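Local structure of exodeoxyribonuclease (Neisseria meningitidis, 2JC5) at residues Gly65-Ala70 with Glu92-Arg97; Asp149-His154 with Trp218-Gln223. The protein is an AP endonuclease of the DNA-repair exonuclease family, a metal-dependent phosphodiesterase that probably cleaves the DNA backbone at abasic sites. One frame throughout, in Å; residues are numbered along the deposited sequence.

Interaction 1 (Gly65-Ala70 with Glu92-Arg97)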
loop_
_atom_site.group_PDB
_atom_site.type_symbol
_atom_site.label_atom_id
_atom_site.label_comp_id
_atom_site.label_asym_id
_atom_site.label_seq_id
_atom_site.Cartn_x
_atom_site.Cartn_y
_atom_site.Cartn_z
ATOM N N GLY A 65 -1.818 1.871 -19.207
ATOM C CA GLY A 65 -0.522 2.035 -18.573
ATOM C C GLY A 65 -0.558 2.827 -17.295
ATOM O O GLY A 65 0.394 3.563 -16.989
ATOM N N TYR A 66 -1.634 2.658 -16.527
ATOM C CA TYR A 66 -1.915 3.566 -15.427
ATOM C C TYR A 66 -2.426 2.835 -14.213
ATOM O O TYR A 66 -3.359 2.041 -14.313
ATOM C CB TYR A 66 -2.982 4.553 -15.886
ATOM C CG TYR A 66 -3.369 5.614 -14.899
ATOM C CD1 TYR A 66 -2.437 6.472 -14.373
ATOM C CD2 TYR A 66 -4.691 5.772 -14.505
ATOM C CE1 TYR A 66 -2.795 7.453 -13.495
ATOM C CE2 TYR A 66 -5.061 6.743 -13.626
ATOM C CZ TYR A 66 -4.123 7.586 -13.116
ATOM O OH TYR A 66 -4.508 8.594 -12.246
ATOM N N SER A 67 -1.845 3.133 -13.055
ATOM C CA SER A 67 -2.462 2.767 -11.776
ATOM C C SER A 67 -2.768 1.263 -11.713
ATOM O O SER A 67 -2.001 0.461 -12.269
ATOM C CB SER A 67 -3.679 3.689 -11.538
ATOM O OG SER A 67 -4.223 3.535 -10.248
ATOM N N GLY A 68 -3.836 0.872 -11.023
ATOM C CA GLY A 68 -4.174 -0.541 -10.863
ATOM C C GLY A 68 -3.560 -1.102 -9.587
ATOM O O GLY A 68 -2.432 -0.769 -9.208
ATOM N N VAL A 69 -4.327 -1.947 -8.915
ATOM C CA VAL A 69 -3.876 -2.642 -7.723
ATOM C C VAL A 69 -4.304 -4.094 -7.774
ATOM O O VAL A 69 -5.225 -4.475 -8.520
ATOM C CB VAL A 69 -4.448 -1.984 -6.422
ATOM C CG1 VAL A 69 -3.995 -0.520 -6.262
ATOM C CG2 VAL A 69 -5.956 -2.075 -6.405
ATOM N N ALA A 70 -3.623 -4.906 -6.973
ATOM C CA ALA A 70 -3.963 -6.316 -6.863
ATOM C C ALA A 70 -3.631 -6.858 -5.480
ATOM O O ALA A 70 -2.768 -6.339 -4.771
ATOM C CB ALA A 70 -3.250 -7.152 -7.936
ATOM N N GLU A 92 -9.987 4.518 -11.934
ATOM C CA GLU A 92 -8.529 4.548 -11.859
ATOM C C GLU A 92 -7.895 3.309 -11.234
ATOM O O GLU A 92 -6.665 3.233 -11.177
ATOM C CB GLU A 92 -8.094 5.800 -11.094
ATOM C CG GLU A 92 -8.616 7.106 -11.758
ATOM C CD GLU A 92 -8.087 8.401 -11.161
ATOM O OE1 GLU A 92 -7.369 8.378 -10.132
ATOM O OE2 GLU A 92 -8.408 9.481 -11.748
ATOM N N GLY A 93 -8.691 2.348 -10.774
ATOM C CA GLY A 93 -8.119 1.086 -10.253
ATOM C C GLY A 93 -7.264 1.255 -9.008
ATOM O O GLY A 93 -6.046 1.059 -9.042
ATOM N N ARG A 94 -7.907 1.609 -7.901
ATOM C CA ARG A 94 -7.184 2.005 -6.693
ATOM C C ARG A 94 -7.493 1.218 -5.422
ATOM O O ARG A 94 -6.833 1.439 -4.429
ATOM C CB ARG A 94 -7.424 3.494 -6.443
ATOM C CG ARG A 94 -6.849 4.370 -7.530
ATOM C CD ARG A 94 -6.972 5.840 -7.223
ATOM N NE ARG A 94 -6.317 6.630 -8.254
ATOM C CZ ARG A 94 -5.012 6.830 -8.361
ATOM N NH1 ARG A 94 -4.183 6.358 -7.449
ATOM N NH2 ARG A 94 -4.519 7.532 -9.380
ATOM N N PHE A 95 -8.433 0.271 -5.455
ATOM C CA PHE A 95 -8.869 -0.417 -4.226
ATOM C C PHE A 95 -9.354 -1.821 -4.518
ATOM O O PHE A 95 -10.254 -2.015 -5.346
ATOM C CB PHE A 95 -9.995 0.403 -3.588
ATOM C CG PHE A 95 -10.566 -0.180 -2.316
ATOM C CD1 PHE A 95 -11.489 -1.204 -2.357
ATOM C CD2 PHE A 95 -10.204 0.338 -1.072
ATOM C CE1 PHE A 95 -12.019 -1.740 -1.163
ATOM C CE2 PHE A 95 -10.742 -0.188 0.111
ATOM C CZ PHE A 95 -11.654 -1.222 0.050
ATOM N N VAL A 96 -8.744 -2.799 -3.835
ATOM C CA VAL A 96 -9.218 -4.198 -3.829
ATOM C C VAL A 96 -9.197 -4.684 -2.403
ATOM O O VAL A 96 -8.248 -4.415 -1.664
ATOM C CB VAL A 96 -8.365 -5.135 -4.701
ATOM C CG1 VAL A 96 -8.711 -6.634 -4.456
ATOM C CG2 VAL A 96 -8.512 -4.776 -6.148
ATOM N N ARG A 97 -10.240 -5.401 -2.017
ATOM C CA ARG A 97 -10.346 -5.982 -0.679
ATOM C C ARG A 97 -10.593 -7.473 -0.784
ATOM O O ARG A 97 -11.499 -7.895 -1.495
ATOM C CB ARG A 97 -11.500 -5.348 0.079
ATOM C CG ARG A 97 -11.791 -5.995 1.418
ATOM C CD ARG A 97 -12.876 -5.284 2.182
ATOM N NE ARG A 97 -13.255 -6.036 3.379
ATOM C CZ ARG A 97 -13.959 -5.553 4.398
ATOM N NH1 ARG A 97 -14.381 -4.301 4.419
ATOM N NH2 ARG A 97 -14.225 -6.333 5.437
#
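G68 and G93 bring the two backbones together, their CA atoms 4.3 Å apart, where 65-70 and 92-97 run nearly parallel, with end-to-end directions 12° apart. A weak hydrogen bond from G68 N to G93 O joins the chains here. The main chains can close in because G93 has no side chain facing G68; G68 itself has positive phi, and G93, also with positive phi, is where the chain first departs from helical angles after helix 87-90.

Beside this seam S67 swings OG anti to its own backbone N (chi1 -172°), which carries the hydroxyl to the second segment. S67 OG donates to E92 O at 2.6 Å, approaching 21° out of the carbonyl plane. The same OG sits over one face of the R94 guanidinium. That group is held at its edge by E92: R94 NE reaches E92 OE1 at 2.8 Å in a salt bridge that uses the anti lone pair of the carboxylate, with OE1 close to the guanidinium plane. Y66 OH meets the guanidinium edge too, accepting a weak hydrogen bond from R94 NH2 at 3.1 Å, and the tyrosine ring stands steeply to the guanidinium plane. E92 CG lies at the edge of this ring, while S67 CB covers one of its faces.

Strands 69-73 and 95-100 belong to the two facing sheets of the DNase I-like alpha/beta sandwich, and the contact joins the two sheets. There V69 CG2 slides past V96 CG2 at 3.7 Å, the two side chains pointing in opposite directions, and also packs on F95 N. R119 on helix 117-139 binds the other carboxylate oxygen of E92, and R94 NH1 bonds to the carbonyl of Y109, the predicted active-site tyrosine whose side chain lies next to S67.

Interaction 2 (Asp149-His154 with Trp218-Gln223). With BCN (bicine), chain C.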
loop_
_atom_site.group_PDB
_atom_site.type_symbol
_atom_site.label_atom_id
_atom_site.label_comp_id
_atom_site.label_asym_id
_atom_site.label_seq_id
_atom_site.Cartn_x
_atom_site.Cartn_y
_atom_site.Cartn_z
ATOM N N ASP A 149 0.153 2.339 -0.896
ATOM C CA ASP A 149 0.874 3.570 -1.107
ATOM C C ASP A 149 -0.121 4.682 -0.849
ATOM O O ASP A 149 -1.062 4.872 -1.617
ATOM C CB ASP A 149 1.392 3.609 -2.532
ATOM C CG ASP A 149 2.088 4.898 -2.895
ATOM O OD1 ASP A 149 2.183 5.821 -2.059
ATOM O OD2 ASP A 149 2.566 4.993 -4.056
ATOM N N TRP A 150 0.050 5.337 0.293
ATOM C CA TRP A 150 -0.868 6.365 0.760
ATOM C C TRP A 150 -0.429 7.744 0.307
ATOM O O TRP A 150 -1.170 8.705 0.497
ATOM C CB TRP A 150 -1.003 6.328 2.284
ATOM C CG TRP A 150 -1.669 5.081 2.817
ATOM C CD1 TRP A 150 -1.253 3.792 2.654
ATOM C CD2 TRP A 150 -2.856 5.016 3.610
ATOM N NE1 TRP A 150 -2.116 2.928 3.288
ATOM C CE2 TRP A 150 -3.096 3.658 3.903
ATOM C CE3 TRP A 150 -3.733 5.977 4.124
ATOM C CZ2 TRP A 150 -4.185 3.244 4.656
ATOM C CZ3 TRP A 150 -4.799 5.554 4.893
ATOM C CH2 TRP A 150 -5.016 4.210 5.137
ATOM N N ASN A 151 0.779 7.857 -0.242
ATOM C CA ASN A 151 1.258 9.115 -0.835
ATOM C C ASN A 151 1.286 10.275 0.159
ATOM O O ASN A 151 1.280 11.445 -0.228
ATOM C CB ASN A 151 0.453 9.452 -2.107
ATOM C CG ASN A 151 1.078 8.906 -3.376
ATOM O OD1 ASN A 151 0.386 8.348 -4.242
ATOM N ND2 ASN A 151 2.367 9.072 -3.505
ATOM N N ILE A 152 1.425 9.944 1.446
ATOM C CA ILE A 152 1.535 10.962 2.503
ATOM C C ILE A 152 2.562 10.467 3.522
ATOM O O ILE A 152 2.464 9.331 3.970
ATOM C CB ILE A 152 0.209 11.200 3.231
ATOM C CG1 ILE A 152 -0.878 11.682 2.265
ATOM C CG2 ILE A 152 0.398 12.218 4.351
ATOM C CD1 ILE A 152 -2.278 11.576 2.862
ATOM N N ALA A 153 3.542 11.309 3.845
ATOM C CA ALA A 153 4.454 11.106 4.974
ATOM C C ALA A 153 3.866 11.854 6.171
ATOM O O ALA A 153 3.456 13.008 6.047
ATOM C CB ALA A 153 5.861 11.620 4.643
ATOM N N HIS A 154 3.867 11.213 7.337
ATOM C CA HIS A 154 3.115 11.745 8.472
ATOM C C HIS A 154 3.869 12.816 9.272
ATOM O O HIS A 154 3.345 13.911 9.481
ATOM C CB HIS A 154 2.692 10.575 9.360
ATOM C CG HIS A 154 1.825 10.948 10.518
ATOM N ND1 HIS A 154 1.709 10.136 11.626
ATOM C CD2 HIS A 154 1.101 12.060 10.781
ATOM C CE1 HIS A 154 0.904 10.719 12.505
ATOM N NE2 HIS A 154 0.526 11.889 12.019
ATOM N N TRP A 218 11.205 8.839 1.479
ATOM C CA TRP A 218 9.966 9.142 2.146
ATOM C C TRP A 218 9.318 7.835 2.560
ATOM O O TRP A 218 9.352 6.867 1.798
ATOM C CB TRP A 218 8.966 9.817 1.202
ATOM C CG TRP A 218 9.350 11.109 0.555
ATOM C CD1 TRP A 218 10.474 11.387 -0.180
ATOM C CD2 TRP A 218 8.524 12.276 0.482
ATOM N NE1 TRP A 218 10.417 12.678 -0.650
ATOM C CE2 TRP A 218 9.227 13.240 -0.272
ATOM C CE3 TRP A 218 7.262 12.607 1.005
ATOM C CZ2 TRP A 218 8.711 14.508 -0.517
ATOM C CZ3 TRP A 218 6.744 13.851 0.739
ATOM C CH2 TRP A 218 7.470 14.796 -0.001
ATOM N N ARG A 219 8.681 7.815 3.729
ATOM C CA ARG A 219 7.853 6.680 4.119
ATOM C C ARG A 219 6.400 7.013 3.759
ATOM O O ARG A 219 5.694 7.722 4.493
ATOM C CB ARG A 219 7.981 6.374 5.609
ATOM C CG ARG A 219 7.258 5.087 5.989
ATOM C CD ARG A 219 7.519 4.729 7.409
ATOM N NE ARG A 219 6.834 5.624 8.326
ATOM C CZ ARG A 219 5.654 5.377 8.883
ATOM N NH1 ARG A 219 4.999 4.238 8.622
ATOM N NH2 ARG A 219 5.138 6.275 9.712
ATOM N N ILE A 220 5.980 6.549 2.587
ATOM C CA ILE A 220 4.627 6.796 2.087
ATOM C C ILE A 220 3.802 5.514 1.913
ATOM O O ILE A 220 2.624 5.596 1.567
ATOM C CB ILE A 220 4.636 7.645 0.799
ATOM C CG1 ILE A 220 5.471 6.972 -0.296
ATOM C CG2 ILE A 220 5.127 9.063 1.104
ATOM C CD1 ILE A 220 5.376 7.670 -1.672
ATOM N N ASP A 221 4.419 4.355 2.156
ATOM C CA ASP A 221 3.747 3.061 2.113
ATOM C C ASP A 221 3.513 2.619 3.541
ATOM O O ASP A 221 4.381 2.807 4.401
ATOM C CB ASP A 221 4.605 2.056 1.364
ATOM C CG ASP A 221 4.841 2.470 -0.082
ATOM O OD1 ASP A 221 3.982 2.151 -0.946
ATOM O OD2 ASP A 221 5.875 3.118 -0.376
ATOM N N TYR A 222 2.338 2.062 3.790
ATOM C CA TYR A 222 1.908 1.702 5.141
ATOM C C TYR A 222 1.204 0.365 5.162
ATOM O O TYR A 222 0.620 -0.062 4.167
ATOM C CB TYR A 222 0.872 2.689 5.692
ATOM C CG TYR A 222 1.274 4.116 5.856
ATOM C CD1 TYR A 222 1.342 4.971 4.762
ATOM C CD2 TYR A 222 1.542 4.644 7.109
ATOM C CE1 TYR A 222 1.702 6.281 4.917
ATOM C CE2 TYR A 222 1.885 5.963 7.263
ATOM C CZ TYR A 222 1.952 6.785 6.162
ATOM O OH TYR A 222 2.272 8.117 6.337
ATOM N N GLN A 223 1.190 -0.243 6.339
ATOM C CA GLN A 223 0.158 -1.215 6.719
ATOM C C GLN A 223 -0.591 -0.614 7.896
ATOM O O GLN A 223 -0.026 -0.460 8.969
ATOM C CB GLN A 223 0.791 -2.573 7.051
ATOM C CG GLN A 223 1.443 -3.218 5.826
ATOM C CD GLN A 223 1.751 -4.720 5.944
ATOM O OE1 GLN A 223 1.182 -5.455 6.756
ATOM N NE2 GLN A 223 2.648 -5.177 5.094
HETATM N N1 BCN C . 4.780 12.205 -3.918
HETATM C C1 BCN C . 3.430 12.213 -3.307
HETATM C C2 BCN C . 2.405 12.921 -4.160
HETATM O O21 BCN C . 1.200 12.891 -3.778
HETATM O O22 BCN C . 2.780 13.496 -5.195
HETATM C C3 BCN C . 5.196 10.875 -4.388
HETATM C C4 BCN C . 4.766 10.704 -5.833
HETATM O O4 BCN C . 5.215 11.789 -6.682
HETATM C C5 BCN C . 5.802 12.780 -2.973
HETATM C C6 BCN C . 6.931 13.453 -3.743
HETATM O O6 BCN C . 6.450 14.172 -4.880
HETATM O O HOH W 1 4.867 8.380 7.108
#
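Y222 turns the edge of its ring toward one face of the W150 indole in an edge-to-face pair, centroids 4.9 Å apart and planes at 65°, and its CB adds an off-centre CH-pi contact to the five-membered ring. I220 O lies at the indole edge, and I152 O in the plane of the Y222 ring at its edge. Bicine C6 lies over one face of W218, and C5 over it toward the rim, while A153 CB touches W218 CE3 at 4.0 Å.

Y222 OH donates to I152 O at 2.7 Å and accepts from a water that also links H154 N and R219 O. I220 O receives W150 N at 2.9 Å, almost in line with the carbonyl, and N151 N weakly. I220 CG1 sits between backbone N and carbonyl carbon (chi1 57°), which brings I220 CD1 alongside D149 OD1 at 3.7 Å; CG2 packs against I152.

D149 and D221 form an antiparallel, non-hydrogen-bonded pair. Their OD1 atoms come within 4.2 Å; D149 OD2 is hydrogen-bonded to N8 ND2, D221 OD2 to T203 OG1 and H247 ND1. The D149-W150-N151 (Asp-x-Asn) loop is thus set against the strand carrying D221, as in AP/ExoA nucleases, all three polar residues being predicted to serve catalysis in the active site.

How the interactions relate
Both contacts are buried and both reach the seven-stranded sheet, but at different places: interaction 1 through strand 95-100, interaction 2 through strand 217-225. Their centres are about 17 Å apart, and their nearest atoms about 6 Å, without touching. Interaction 1 joins one sheet to the other, whereas interaction 2 binds a loop to a strand and carries predicted catalytic residues itself. Y109 lies between them, beside S67 in the first and beside D149 and N151 in the second. The chemistry differs accordingly: a glycine seam, a valine pair and an E92-R94 ion pair within 92-97 that Y66 and S67 meet; aromatic packing, carbonyl-centred bonds, a bridging water and neighbouring carboxylates in 149-154/218-223.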